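PDB 3ELZ: ileal Bile Acid-Binding Protein from Danio rerio, which binds bile acids such as cholic acid and probably carries them in the cytoplasm, as a member of the fatty-acid binding protein family. Local coordinates for residues G8-E13 and G110-T115; K39-I44 and T54-N59; D49-T54 and N65-G70. All blocks are in the same frame, centred on the assembly; numbering follows the deposited sequence.

Interaction 1: residues G8-E13 and G110-T115; sequences GKWETE and GKLVET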
# COMPACT_ATOMS: atom_id res chain seq x y z
N GLY A 8 5.22 7.44 -11.92
CA GLY A 8 4.63 6.69 -13.03
C GLY A 8 3.44 5.82 -12.65
O GLY A 8 2.88 5.93 -11.55
N LYS A 9 3.07 4.93 -13.56
CA LYS A 9 1.88 4.10 -13.44
C LYS A 9 2.31 2.64 -13.24
O LYS A 9 3.13 2.12 -14.00
CB LYS A 9 1.02 4.27 -14.69
CG LYS A 9 -0.38 3.68 -14.63
CD LYS A 9 -1.09 3.82 -15.99
CE LYS A 9 -2.21 2.80 -16.18
NZ LYS A 9 -2.94 3.01 -17.47
N TRP A 10 1.75 2.00 -12.21
CA TRP A 10 2.13 0.63 -11.82
C TRP A 10 0.91 -0.29 -11.75
O TRP A 10 -0.18 0.16 -11.44
CB TRP A 10 2.83 0.64 -10.47
CG TRP A 10 4.00 1.57 -10.38
CD1 TRP A 10 3.96 2.92 -10.12
CD2 TRP A 10 5.38 1.23 -10.53
NE1 TRP A 10 5.24 3.43 -10.11
CE2 TRP A 10 6.13 2.42 -10.36
CE3 TRP A 10 6.06 0.03 -10.80
CZ2 TRP A 10 7.52 2.44 -10.45
CZ3 TRP A 10 7.45 0.06 -10.89
CH2 TRP A 10 8.17 1.26 -10.71
N GLU A 11 1.12 -1.58 -12.03
CA GLU A 11 0.02 -2.55 -12.03
C GLU A 11 0.38 -3.83 -11.27
O GLU A 11 1.46 -4.38 -11.48
CB GLU A 11 -0.42 -2.88 -13.46
CG GLU A 11 -1.67 -3.76 -13.54
CD GLU A 11 -2.14 -4.01 -14.97
OE1 GLU A 11 -1.35 -4.53 -15.79
OE2 GLU A 11 -3.31 -3.68 -15.27
N THR A 12 -0.51 -4.29 -10.40
CA THR A 12 -0.26 -5.49 -9.60
C THR A 12 0.03 -6.69 -10.51
O THR A 12 -0.68 -6.93 -11.50
CB THR A 12 -1.43 -5.81 -8.63
OG1 THR A 12 -1.65 -4.70 -7.75
CG2 THR A 12 -1.12 -7.04 -7.76
N GLU A 13 1.09 -7.44 -10.19
CA GLU A 13 1.37 -8.69 -10.87
C GLU A 13 1.38 -9.89 -9.93
O GLU A 13 1.08 -11.01 -10.36
CB GLU A 13 2.67 -8.61 -11.70
CG GLU A 13 3.94 -8.34 -10.89
CD GLU A 13 5.21 -8.65 -11.65
OE1 GLU A 13 5.16 -8.88 -12.87
OE2 GLU A 13 6.29 -8.67 -11.01
N GLY A 110 13.47 -2.93 -10.31
CA GLY A 110 12.64 -2.10 -11.19
C GLY A 110 11.15 -2.15 -10.90
O GLY A 110 10.35 -1.56 -11.63
N LYS A 111 10.78 -2.85 -9.83
CA LYS A 111 9.38 -3.10 -9.48
C LYS A 111 8.95 -2.41 -8.18
O LYS A 111 9.75 -2.22 -7.27
CB LYS A 111 9.14 -4.61 -9.38
CG LYS A 111 9.25 -5.31 -10.73
CD LYS A 111 9.19 -6.82 -10.62
CE LYS A 111 9.17 -7.45 -12.01
NZ LYS A 111 9.22 -8.94 -11.98
N LEU A 112 7.67 -2.02 -8.13
CA LEU A 112 7.05 -1.49 -6.92
C LEU A 112 6.69 -2.62 -5.95
O LEU A 112 5.84 -3.45 -6.24
CB LEU A 112 5.80 -0.66 -7.27
CG LEU A 112 5.17 0.24 -6.19
CD1 LEU A 112 6.03 1.49 -5.93
CD2 LEU A 112 3.75 0.63 -6.58
N VAL A 113 7.36 -2.64 -4.79
CA VAL A 113 7.17 -3.68 -3.78
C VAL A 113 6.56 -3.06 -2.52
O VAL A 113 7.17 -2.18 -1.89
CB VAL A 113 8.52 -4.44 -3.47
CG1 VAL A 113 8.31 -5.60 -2.49
CG2 VAL A 113 9.16 -4.96 -4.76
N GLU A 114 5.34 -3.49 -2.19
CA GLU A 114 4.60 -3.06 -1.03
C GLU A 114 4.53 -4.20 -0.00
O GLU A 114 3.86 -5.21 -0.24
CB GLU A 114 3.18 -2.64 -1.42
CG GLU A 114 3.10 -1.42 -2.34
CD GLU A 114 1.74 -1.26 -3.03
OE1 GLU A 114 0.99 -0.32 -2.67
OE2 GLU A 114 1.42 -2.05 -3.94
N THR A 115 5.22 -4.04 1.12
CA THR A 115 5.21 -5.03 2.20
C THR A 115 4.43 -4.49 3.39
O THR A 115 4.83 -3.49 4.02
CB THR A 115 6.65 -5.39 2.64
OG1 THR A 115 7.44 -5.67 1.47
CG2 THR A 115 6.68 -6.59 3.58
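Lys-111 NZ donates a hydrogen bond to Glu-13 OE2 at 3.1 Å, and the pair is also a salt bridge. OE2 accepts through its syn lone pair, the one on the side of OE1. The two side chains cross at about a right angle, both extended beyond CG. With CG between the backbone N and the carbonyl carbon (chi1 62°), the Glu-13 chain brings OE2 to the ammonium. The lysine CE also lies against the same oxygen, 3.3 Å from Glu-13 OE2.

The second half of the contact is apolar. Leu-112 lays its CB over one face of the Trp-10 indole, toward the rim. This is a CH-pi contact, with Leu-112 CB 4.0 Å from the centroid of the Trp-10 six-membered ring. Leu-112 CD2 lies back toward the root of the indole, 3.9 Å from Trp-10 CG. At the ring edge, in its plane, Gly-110 O sits 3.4 Å from Trp-10 CZ3. Trp-10 NE1 is hydrogen-bonded to Phe-6 O. The indole also rests on Ile-44 and Ile-107.

Strands 8-16 and 111-119 are not neighbours in the sheet, since 124-133 runs between them. The axes of the two short segments approach to 8.2 Å and cross at -62°. The contact joins the two strands of the barrel wall through side chains, past strand 124-133. Buried tryptophan and leucine supply apolar contact, while the ion pair adds a separate charged link nearer the surface.

Interaction 2: residues K39-I44 and T54-N59; sequences KLVTEI and TQYYPN. With CHD (cholic acid), chain E.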
# COMPACT_ATOMS: atom_id res chain seq x y z
N LYS A 39 -6.40 -6.91 -9.84
CA LYS A 39 -5.15 -6.21 -10.20
C LYS A 39 -5.26 -4.68 -10.06
O LYS A 39 -5.86 -4.01 -10.89
CB LYS A 39 -4.73 -6.58 -11.63
CG LYS A 39 -3.69 -7.71 -11.77
CD LYS A 39 -3.74 -8.75 -10.64
CE LYS A 39 -2.80 -9.93 -10.91
NZ LYS A 39 -3.41 -10.91 -11.86
N LEU A 40 -4.66 -4.15 -9.00
CA LEU A 40 -4.69 -2.72 -8.70
C LEU A 40 -3.74 -1.92 -9.59
O LEU A 40 -2.60 -2.33 -9.83
CB LEU A 40 -4.34 -2.49 -7.22
CG LEU A 40 -4.19 -1.05 -6.72
CD1 LEU A 40 -5.53 -0.33 -6.63
CD2 LEU A 40 -3.48 -1.03 -5.39
N VAL A 41 -4.20 -0.77 -10.07
CA VAL A 41 -3.33 0.19 -10.76
C VAL A 41 -3.02 1.35 -9.81
O VAL A 41 -3.92 1.96 -9.24
CB VAL A 41 -3.96 0.69 -12.10
CG1 VAL A 41 -3.15 1.82 -12.73
CG2 VAL A 41 -4.09 -0.47 -13.09
N THR A 42 -1.72 1.61 -9.62
CA THR A 42 -1.22 2.68 -8.75
C THR A 42 -0.56 3.77 -9.61
O THR A 42 0.24 3.45 -10.49
CB THR A 42 -0.16 2.16 -7.75
OG1 THR A 42 -0.67 1.03 -7.03
CG2 THR A 42 0.25 3.26 -6.76
N GLU A 43 -0.89 5.03 -9.35
CA GLU A 43 -0.33 6.18 -10.07
C GLU A 43 0.35 7.15 -9.10
O GLU A 43 -0.29 7.72 -8.22
CB GLU A 43 -1.44 6.88 -10.85
CG GLU A 43 -0.97 7.97 -11.78
CD GLU A 43 -2.10 8.58 -12.60
OE1 GLU A 43 -1.91 9.70 -13.11
OE2 GLU A 43 -3.16 7.93 -12.75
N ILE A 44 1.66 7.34 -9.26
CA ILE A 44 2.45 8.11 -8.29
C ILE A 44 3.12 9.33 -8.92
O ILE A 44 3.75 9.22 -9.96
CB ILE A 44 3.54 7.22 -7.59
CG1 ILE A 44 2.91 5.98 -6.95
CG2 ILE A 44 4.35 8.03 -6.56
CD1 ILE A 44 3.90 4.81 -6.78
N THR A 54 -2.09 7.51 -5.99
CA THR A 54 -3.44 7.29 -6.48
C THR A 54 -3.66 5.83 -6.81
O THR A 54 -2.82 5.19 -7.46
CB THR A 54 -3.73 8.23 -7.66
OG1 THR A 54 -3.58 9.57 -7.20
CG2 THR A 54 -5.15 8.05 -8.19
N GLN A 55 -4.77 5.28 -6.31
CA GLN A 55 -5.07 3.87 -6.48
C GLN A 55 -6.45 3.68 -7.08
O GLN A 55 -7.44 4.21 -6.56
CB GLN A 55 -4.94 3.12 -5.15
CG GLN A 55 -3.54 3.14 -4.56
CD GLN A 55 -3.53 2.77 -3.10
OE1 GLN A 55 -4.34 3.26 -2.32
NE2 GLN A 55 -2.60 1.90 -2.71
N TYR A 56 -6.50 2.93 -8.18
CA TYR A 56 -7.72 2.78 -8.96
C TYR A 56 -8.42 1.46 -8.64
O TYR A 56 -7.87 0.38 -8.84
CB TYR A 56 -7.41 2.90 -10.45
CG TYR A 56 -6.98 4.29 -10.86
CD1 TYR A 56 -7.91 5.22 -11.33
CD2 TYR A 56 -5.65 4.68 -10.76
CE1 TYR A 56 -7.52 6.50 -11.70
CE2 TYR A 56 -5.25 5.95 -11.12
CZ TYR A 56 -6.18 6.86 -11.59
OH TYR A 56 -5.78 8.13 -11.95
N TYR A 57 -9.65 1.58 -8.16
CA TYR A 57 -10.43 0.43 -7.71
C TYR A 57 -11.64 0.20 -8.62
O TYR A 57 -11.95 1.04 -9.48
CB TYR A 57 -10.85 0.63 -6.25
CG TYR A 57 -9.70 0.55 -5.26
CD1 TYR A 57 -9.24 -0.68 -4.78
CD2 TYR A 57 -9.06 1.71 -4.81
CE1 TYR A 57 -8.18 -0.76 -3.89
CE2 TYR A 57 -7.99 1.64 -3.89
CZ TYR A 57 -7.56 0.40 -3.44
OH TYR A 57 -6.52 0.31 -2.53
N PRO A 58 -12.32 -0.96 -8.47
CA PRO A 58 -13.48 -1.24 -9.31
C PRO A 58 -14.59 -0.20 -9.20
O PRO A 58 -14.67 0.52 -8.20
CB PRO A 58 -13.98 -2.60 -8.79
CG PRO A 58 -13.36 -2.75 -7.44
CD PRO A 58 -12.04 -2.07 -7.53
N ASN A 59 -15.42 -0.13 -10.24
CA ASN A 59 -16.59 0.76 -10.29
C ASN A 59 -16.26 2.27 -10.27
O ASN A 59 -17.04 3.07 -9.75
CB ASN A 59 -17.60 0.41 -9.18
CG ASN A 59 -18.05 -1.04 -9.23
OD1 ASN A 59 -18.90 -1.42 -10.03
ND2 ASN A 59 -17.49 -1.87 -8.35
C1 CHD E . -6.51 -6.01 2.17
C2 CHD E . -5.22 -6.38 1.43
C3 CHD E . -4.29 -5.16 1.37
O3 CHD E . -3.12 -5.51 0.66
C4 CHD E . -4.99 -4.03 0.61
C5 CHD E . -6.31 -3.64 1.33
C6 CHD E . -6.99 -2.42 0.60
C7 CHD E . -7.69 -2.82 -0.71
O7 CHD E . -6.73 -3.05 -1.78
C8 CHD E . -8.65 -4.03 -0.50
C9 CHD E . -7.96 -5.23 0.20
C10 CHD E . -7.29 -4.83 1.55
C11 CHD E . -8.89 -6.48 0.33
C12 CHD E . -9.64 -6.82 -0.98
O12 CHD E . -8.71 -7.39 -1.93
C13 CHD E . -10.36 -5.59 -1.58
C14 CHD E . -9.33 -4.49 -1.81
C15 CHD E . -10.15 -3.45 -2.58
C16 CHD E . -10.87 -4.32 -3.62
C17 CHD E . -10.78 -5.77 -3.08
C18 CHD E . -11.53 -5.13 -0.67
C19 CHD E . -8.34 -4.39 2.58
C20 CHD E . -12.09 -6.55 -3.36
C21 CHD E . -12.15 -7.94 -2.68
C22 CHD E . -12.28 -6.71 -4.87
C23 CHD E . -13.76 -6.64 -5.25
O25 CHD E . -15.15 -6.61 -7.17
C24 CHD E . -14.00 -6.86 -6.75
O26 CHD E . -13.03 -7.27 -7.43
O HOH W 1 -0.30 1.53 -4.20
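Glu-43 and Tyr-56 cross obliquely, with carboxylate and phenol ring only 15° apart in plane. Tyr-56 OH donates to Glu-43 OE2 at 2.7 Å. The hydroxyl meets that oxygen from above the carboxylate plane, 39° out of it. An extended glutamate chain, with CG anti to the backbone N (chi1 -172°), carries the acid to the hydroxyl. Val-41 O lies at the edge of the same ring, and Val-41 CG1 is near Tyr-56 CD2.

Strands 41-47 and 50-57 form a beta hairpin of the barrel wall. Glu-43 and Thr-54 are an antiparallel hydrogen-bonded pair, with Glu-43 N 2.7 Å from Thr-54 O. Thr-42 and Gln-55 are a non-hydrogen-bonded pair on the other face from Glu-43. One water bridges them, 2.9 Å from Thr-42 OG1 and 2.8 Å from Gln-55 NE2, from which it accepts.

Leu-40 turns CD1 over one face of the Tyr-57 ring, 3.9 Å from its centroid, as a CH-pi contact. The same methyl is 3.8 Å from Gln-55 CB. Cholic acid of chain E brings O7 to the ring edge, 3.4 Å from Tyr-57 CE1. Gln-55 touches another bound cholic acid.

Interaction 3: residues D49-T54 and N65-G70; sequences DDFTWT and NKFIVG. With CHD (cholic acid), chain D.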
# COMPACT_ATOMS: atom_id res chain seq x y z
N ASP A 49 10.02 15.57 -1.49
CA ASP A 49 9.46 14.96 -0.28
C ASP A 49 7.94 14.83 -0.39
O ASP A 49 7.31 14.13 0.39
CB ASP A 49 9.84 15.78 0.97
CG ASP A 49 11.18 15.34 1.59
OD1 ASP A 49 11.61 15.99 2.57
OD2 ASP A 49 11.80 14.35 1.13
N ASP A 50 7.37 15.51 -1.38
CA ASP A 50 5.94 15.46 -1.62
C ASP A 50 5.58 14.30 -2.54
O ASP A 50 6.19 14.11 -3.60
CB ASP A 50 5.43 16.79 -2.20
CG ASP A 50 3.93 16.78 -2.45
OD1 ASP A 50 3.52 16.88 -3.63
OD2 ASP A 50 3.15 16.65 -1.47
N PHE A 51 4.58 13.53 -2.12
CA PHE A 51 4.04 12.42 -2.91
C PHE A 51 2.54 12.56 -3.11
O PHE A 51 1.82 12.91 -2.18
CB PHE A 51 4.31 11.08 -2.22
CG PHE A 51 5.74 10.62 -2.29
CD1 PHE A 51 6.70 11.12 -1.40
CD2 PHE A 51 6.13 9.68 -3.24
CE1 PHE A 51 8.02 10.68 -1.47
CE2 PHE A 51 7.45 9.24 -3.31
CZ PHE A 51 8.40 9.75 -2.42
N THR A 52 2.09 12.28 -4.33
CA THR A 52 0.68 12.07 -4.63
C THR A 52 0.54 10.61 -5.07
O THR A 52 1.25 10.16 -5.97
CB THR A 52 0.15 13.03 -5.70
OG1 THR A 52 0.60 14.36 -5.41
CG2 THR A 52 -1.38 13.01 -5.74
N TRP A 53 -0.37 9.88 -4.43
CA TRP A 53 -0.41 8.42 -4.51
C TRP A 53 -1.85 7.98 -4.78
O TRP A 53 -2.71 8.07 -3.91
CB TRP A 53 0.13 7.82 -3.21
CG TRP A 53 0.64 6.40 -3.30
CD1 TRP A 53 -0.10 5.25 -3.39
CD2 TRP A 53 2.02 5.98 -3.27
NE1 TRP A 53 0.72 4.15 -3.43
CE2 TRP A 53 2.02 4.56 -3.36
CE3 TRP A 53 3.24 6.66 -3.19
CZ2 TRP A 53 3.21 3.82 -3.36
CZ3 TRP A 53 4.42 5.92 -3.20
CH2 TRP A 53 4.39 4.51 -3.28
N THR A 54 -2.09 7.51 -5.99
CA THR A 54 -3.44 7.29 -6.48
C THR A 54 -3.66 5.83 -6.81
O THR A 54 -2.82 5.19 -7.46
CB THR A 54 -3.73 8.23 -7.66
OG1 THR A 54 -3.58 9.57 -7.20
CG2 THR A 54 -5.15 8.05 -8.19
N ASN A 65 -3.91 9.53 -1.95
CA ASN A 65 -3.19 10.02 -0.78
C ASN A 65 -2.17 11.09 -1.15
O ASN A 65 -1.56 11.05 -2.21
CB ASN A 65 -2.54 8.88 0.01
CG ASN A 65 -3.52 8.14 0.88
OD1 ASN A 65 -3.97 7.04 0.54
ND2 ASN A 65 -3.91 8.76 1.98
N LYS A 66 -2.05 12.09 -0.28
CA LYS A 66 -1.08 13.17 -0.47
C LYS A 66 -0.33 13.38 0.82
O LYS A 66 -0.94 13.61 1.86
CB LYS A 66 -1.77 14.47 -0.88
CG LYS A 66 -1.80 14.69 -2.37
CD LYS A 66 -1.62 16.16 -2.74
CE LYS A 66 -0.19 16.63 -2.51
NZ LYS A 66 0.83 15.62 -2.93
N PHE A 67 0.99 13.30 0.74
CA PHE A 67 1.81 13.40 1.93
C PHE A 67 3.21 13.92 1.64
O PHE A 67 3.73 13.81 0.52
CB PHE A 67 1.88 12.04 2.66
CG PHE A 67 2.53 10.94 1.86
CD1 PHE A 67 1.77 10.15 1.00
CD2 PHE A 67 3.89 10.71 1.95
CE1 PHE A 67 2.37 9.13 0.24
CE2 PHE A 67 4.50 9.69 1.21
CZ PHE A 67 3.73 8.90 0.36
N ILE A 68 3.81 14.50 2.68
CA ILE A 68 5.18 14.96 2.68
C ILE A 68 5.89 14.09 3.70
O ILE A 68 5.37 13.85 4.80
CB ILE A 68 5.29 16.48 3.06
CG1 ILE A 68 4.70 17.36 1.95
CG2 ILE A 68 6.74 16.91 3.32
CD1 ILE A 68 3.21 17.48 1.98
N VAL A 69 7.04 13.57 3.30
CA VAL A 69 7.90 12.77 4.16
C VAL A 69 8.22 13.52 5.45
O VAL A 69 8.72 14.63 5.40
CB VAL A 69 9.22 12.41 3.42
CG1 VAL A 69 10.22 11.75 4.38
CG2 VAL A 69 8.94 11.51 2.23
N GLY A 70 7.91 12.89 6.58
CA GLY A 70 8.33 13.38 7.89
C GLY A 70 7.41 14.41 8.51
O GLY A 70 7.68 14.92 9.58
C1 CHD D . 2.47 5.59 3.64
C2 CHD D . 3.36 4.34 3.59
C3 CHD D . 4.02 4.17 2.22
O3 CHD D . 4.69 2.92 2.22
C4 CHD D . 2.99 4.22 1.06
C5 CHD D . 2.00 5.42 1.17
C6 CHD D . 0.95 5.33 0.03
C7 CHD D . -0.24 4.39 0.32
O7 CHD D . 0.12 3.03 0.03
C8 CHD D . -0.81 4.50 1.76
C9 CHD D . 0.31 4.50 2.84
C10 CHD D . 1.36 5.62 2.59
C11 CHD D . -0.23 4.50 4.31
C12 CHD D . -1.32 3.43 4.54
O12 CHD D . -0.73 2.13 4.55
C13 CHD D . -2.44 3.51 3.49
C14 CHD D . -1.80 3.39 2.07
C15 CHD D . -3.03 3.28 1.16
C16 CHD D . -3.96 2.36 1.97
C17 CHD D . -3.30 2.23 3.38
C18 CHD D . -3.29 4.79 3.69
C19 CHD D . 0.67 7.01 2.67
C20 CHD D . -4.34 1.97 4.50
C21 CHD D . -3.82 1.94 5.96
C22 CHD D . -5.06 0.67 4.21
C23 CHD D . -6.54 1.05 4.15
O25 CHD D . -7.81 -0.57 3.10
C24 CHD D . -7.17 0.48 2.91
O26 CHD D . -7.01 1.10 1.81
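Lys-66 bends back over strand 50-57. Its CB lies 4.1 Å from Phe-51 O. CG rests 3.8 Å from Thr-52 CG2, and CD passes near Thr-52 OG1. CE approaches Asp-50 OD2. Bends at chi2, chi3 and chi4 curl the chain and bring NZ back to the neighbouring strand. There NZ donates to Thr-52 OG1 at 2.8 Å, to Asp-50 OD2 at 2.9 Å and to Phe-51 O at 3.0 Å. The Asp-50 bond is a salt bridge, met on the syn side, 21° out of the carboxylate plane; a weak bond goes to Asp-50 OD1. Phe-51 O is approached from above its carbonyl plane, and it also accepts from Phe-67 N in that plane. With an alanine at Asp-50, the ammonium is likely to be left without its charged mate, keeping Thr-52 OG1 and Phe-51 O.

Phe-51, Phe-67, Trp-53 and Asn-65 point to the other face of this hairpin. Phe-51 CB lies over the Phe-67 ring, a CH-pi contact 3.7 Å from its centroid. The two rings are near parallel, 8° apart, but slid so that they barely overlap. Cholic acid of chain D puts C6 over one face of the Trp-53 indole, 3.5 Å from Trp-53 CG. Its C19 methyl lies 3.6 Å from Phe-67 CE1. Leu-94, itself a cholate-site residue, touches all three aromatic side chains. In this hairpin charged and polar groups gather round Lys-66 on one face, while the other, mainly aromatic, packs against the steroid.

How the interactions relate
All three interactions belong to one antiparallel sheet, in which 61-68, 50-57, 41-47 and 8-16 are successive strands. Along the chain, interactions 2 and 3 are nested inside the loop closed by interaction 1, and their own segments alternate. Interactions 2 and 3 share Thr-54 and strand 50-57, with centres 16 Å apart. Interactions 1 and 2 are closer, at 11 Å, and join through probable backbone bonds such as Trp-10 N to Thr-42 O, 2.7 Å. Interactions 1 and 3 lie 17 Å apart between centres and do not touch. The hairpins thus form a continuous wall that meets two cholic acids, while interaction 1 ties the neighbouring strand 8-16 to strand 111-119.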